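Local coordinates for SusD superfamily protein (Bacteroides vulgatus ATCC 8482, PDB 3JQ0) that is of unknown function but, as a SusD-family outer-membrane protein, probably binds sugars or other nutrients at the cell surface, at residues A[111-116]-A[360-365]. Sequence-based numbering, arbitrary orientation.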
loop_
_atom_site.group_PDB
_atom_site.type_symbol
_atom_site.label_atom_id
_atom_site.label_comp_id
_atom_site.label_asym_id
_atom_site.label_seq_id
_atom_site.Cartn_x
_atom_site.Cartn_y
_atom_site.Cartn_z
ATOM N N ARG A 111 -2.161 -15.516 6.972
ATOM C CA ARG A 111 -0.824 -16.018 7.246
ATOM C C ARG A 111 0.100 -15.817 6.037
ATOM O O ARG A 111 1.225 -15.312 6.149
ATOM C CB ARG A 111 -0.847 -17.495 7.687
ATOM C CG ARG A 111 0.526 -18.003 8.087
ATOM C CD ARG A 111 0.498 -19.270 8.877
ATOM N NE ARG A 111 0.165 -20.409 8.056
ATOM C CZ ARG A 111 0.011 -21.639 8.545
ATOM N NH1 ARG A 111 0.024 -21.831 9.832
ATOM N NH2 ARG A 111 -0.193 -22.628 7.732
ATOM N N ALA A 112 -0.392 -16.185 4.860
ATOM C CA ALA A 112 0.365 -16.005 3.614
ATOM C C ALA A 112 0.677 -14.521 3.394
ATOM O O ALA A 112 1.771 -14.175 2.956
ATOM C CB ALA A 112 -0.428 -16.574 2.449
ATOM N N TYR A 113 -0.295 -13.653 3.678
ATOM C CA TYR A 113 -0.130 -12.218 3.478
ATOM C C TYR A 113 1.031 -11.662 4.299
ATOM O O TYR A 113 1.888 -10.917 3.821
ATOM C CB TYR A 113 -1.464 -11.534 3.858
ATOM C CG TYR A 113 -1.416 -10.043 3.710
ATOM C CD1 TYR A 113 -1.504 -9.417 2.460
ATOM C CD2 TYR A 113 -1.240 -9.229 4.823
ATOM C CE1 TYR A 113 -1.402 -8.012 2.342
ATOM C CE2 TYR A 113 -1.181 -7.858 4.704
ATOM C CZ TYR A 113 -1.215 -7.263 3.495
ATOM O OH TYR A 113 -1.046 -5.887 3.379
ATOM N N LEU A 114 1.097 -12.049 5.568
ATOM C CA LEU A 114 2.168 -11.599 6.430
ATOM C C LEU A 114 3.513 -12.173 5.982
ATOM O O LEU A 114 4.500 -11.440 5.912
ATOM C CB LEU A 114 1.875 -11.922 7.900
ATOM C CG LEU A 114 0.684 -11.208 8.504
ATOM C CD1 LEU A 114 0.399 -11.702 9.913
ATOM C CD2 LEU A 114 0.889 -9.673 8.525
ATOM N N TYR A 115 3.553 -13.462 5.683
ATOM C CA TYR A 115 4.778 -14.040 5.205
ATOM C C TYR A 115 5.262 -13.418 3.904
ATOM O O TYR A 115 6.487 -13.367 3.661
ATOM C CB TYR A 115 4.722 -15.567 5.093
ATOM C CG TYR A 115 5.006 -16.252 6.435
ATOM C CD1 TYR A 115 6.266 -16.256 6.968
ATOM C CD2 TYR A 115 3.987 -16.842 7.170
ATOM C CE1 TYR A 115 6.530 -16.836 8.204
ATOM C CE2 TYR A 115 4.233 -17.474 8.368
ATOM C CZ TYR A 115 5.499 -17.471 8.891
ATOM O OH TYR A 115 5.812 -18.033 10.129
ATOM N N PHE A 116 4.348 -12.922 3.054
ATOM C CA PHE A 116 4.748 -12.284 1.790
ATOM C C PHE A 116 5.362 -10.891 2.032
ATOM O O PHE A 116 6.313 -10.516 1.344
ATOM C CB PHE A 116 3.572 -12.272 0.829
ATOM C CG PHE A 116 3.898 -11.767 -0.555
ATOM C CD1 PHE A 116 4.949 -12.290 -1.295
ATOM C CD2 PHE A 116 3.125 -10.771 -1.131
ATOM C CE1 PHE A 116 5.229 -11.844 -2.555
ATOM C CE2 PHE A 116 3.416 -10.316 -2.407
ATOM C CZ PHE A 116 4.463 -10.867 -3.134
ATOM N N PRO A 360 -7.144 1.392 2.574
ATOM C CA PRO A 360 -7.261 0.285 1.601
ATOM C C PRO A 360 -5.981 -0.532 1.529
ATOM O O PRO A 360 -4.892 0.026 1.536
ATOM C CB PRO A 360 -7.509 1.014 0.270
ATOM C CG PRO A 360 -7.959 2.402 0.631
ATOM C CD PRO A 360 -7.234 2.713 1.920
ATOM N N ILE A 361 -6.142 -1.842 1.423
ATOM C CA ILE A 361 -5.049 -2.795 1.160
ATOM C C ILE A 361 -5.093 -3.222 -0.289
ATOM O O ILE A 361 -4.103 -3.131 -1.032
ATOM C CB ILE A 361 -5.065 -3.986 2.141
ATOM C CG1 ILE A 361 -4.879 -3.517 3.592
ATOM C CG2 ILE A 361 -4.044 -5.037 1.734
ATOM C CD1 ILE A 361 -3.545 -2.916 3.889
ATOM N N TYR A 362 -6.244 -3.746 -0.705
ATOM C CA TYR A 362 -6.476 -4.137 -2.108
ATOM C C TYR A 362 -7.696 -3.438 -2.659
ATOM O O TYR A 362 -8.805 -3.643 -2.122
ATOM C CB TYR A 362 -6.634 -5.642 -2.263
ATOM C CG TYR A 362 -5.421 -6.483 -1.944
ATOM C CD1 TYR A 362 -4.163 -6.172 -2.481
ATOM C CD2 TYR A 362 -5.525 -7.599 -1.150
ATOM C CE1 TYR A 362 -3.076 -6.991 -2.268
ATOM C CE2 TYR A 362 -4.422 -8.430 -0.924
ATOM C CZ TYR A 362 -3.186 -8.112 -1.480
ATOM O OH TYR A 362 -2.132 -8.976 -1.247
ATOM N N ARG A 363 -7.491 -2.673 -3.730
ATOM C CA ARG A 363 -8.526 -1.961 -4.471
ATOM C C ARG A 363 -8.688 -2.512 -5.854
ATOM O O ARG A 363 -7.707 -3.040 -6.426
ATOM C CB ARG A 363 -8.085 -0.392 -4.642
ATOM C CG ARG A 363 -8.136 0.392 -3.409
ATOM C CD ARG A 363 -8.214 1.792 -3.630
ATOM N NE ARG A 363 -7.012 2.497 -4.040
ATOM C CZ ARG A 363 -6.852 3.103 -5.201
ATOM N NH1 ARG A 363 -7.658 2.946 -6.236
ATOM N NH2 ARG A 363 -5.810 3.908 -5.330
ATOM N N TYR A 364 -9.850 -2.317 -6.479
ATOM C CA TYR A 364 -10.039 -2.827 -7.817
ATOM C C TYR A 364 -9.041 -2.216 -8.840
ATOM O O TYR A 364 -8.609 -2.928 -9.744
ATOM C CB TYR A 364 -11.474 -2.672 -8.281
ATOM C CG TYR A 364 -11.769 -3.429 -9.546
ATOM C CD1 TYR A 364 -11.754 -4.802 -9.561
ATOM C CD2 TYR A 364 -12.066 -2.794 -10.739
ATOM C CE1 TYR A 364 -12.018 -5.508 -10.719
ATOM C CE2 TYR A 364 -12.352 -3.491 -11.892
ATOM C CZ TYR A 364 -12.327 -4.850 -11.883
ATOM O OH TYR A 364 -12.577 -5.598 -13.007
ATOM N N ALA A 365 -8.642 -0.947 -8.700
ATOM C CA ALA A 365 -7.636 -0.418 -9.632
ATOM C C ALA A 365 -6.343 -1.227 -9.536
ATOM O O ALA A 365 -5.590 -1.308 -10.507
ATOM C CB ALA A 365 -7.360 1.055 -9.397
#
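Tyr113 reaches out from its helix and meets Ile361 and Tyr362 in a small, wholly buried patch of about 130 Å². Ile361 packs its CG2 methyl on the phenol end of Tyr113, 3.5 Å from Tyr113 OH, with an apolar contact of 4.0 Å to the ring carbon CZ of Tyr113. CG2 also sits over the centre of the Tyr362 ring, about 4.1 Å above its plane, so one methyl packs against both tyrosines.

The aromatic pair is not stacked: the side chains run past one another in opposite directions, and Tyr362 OH comes in at the edge of the Tyr113 ring, 3.8 Å from Tyr113 CD1. With CG anti to the backbone N (chi1 179°), Tyr113 spans much of the 10.9 Å separating its CA from that of Ile361.

The polar ends are satisfied nearby, Tyr113 OH by a hydrogen bond with His117 NE2 and Tyr362 OH by one with Glu191 of helix 182-199. Ile361 and Tyr362 form a classic beta bulge opposite Phe245. The contact thus joins helix 97-122 to strand 359-363, paired antiparallel with strand 243-247, just before helix 364-377, with Leu188 of helix 182-199 touching both Phe116 and Tyr362.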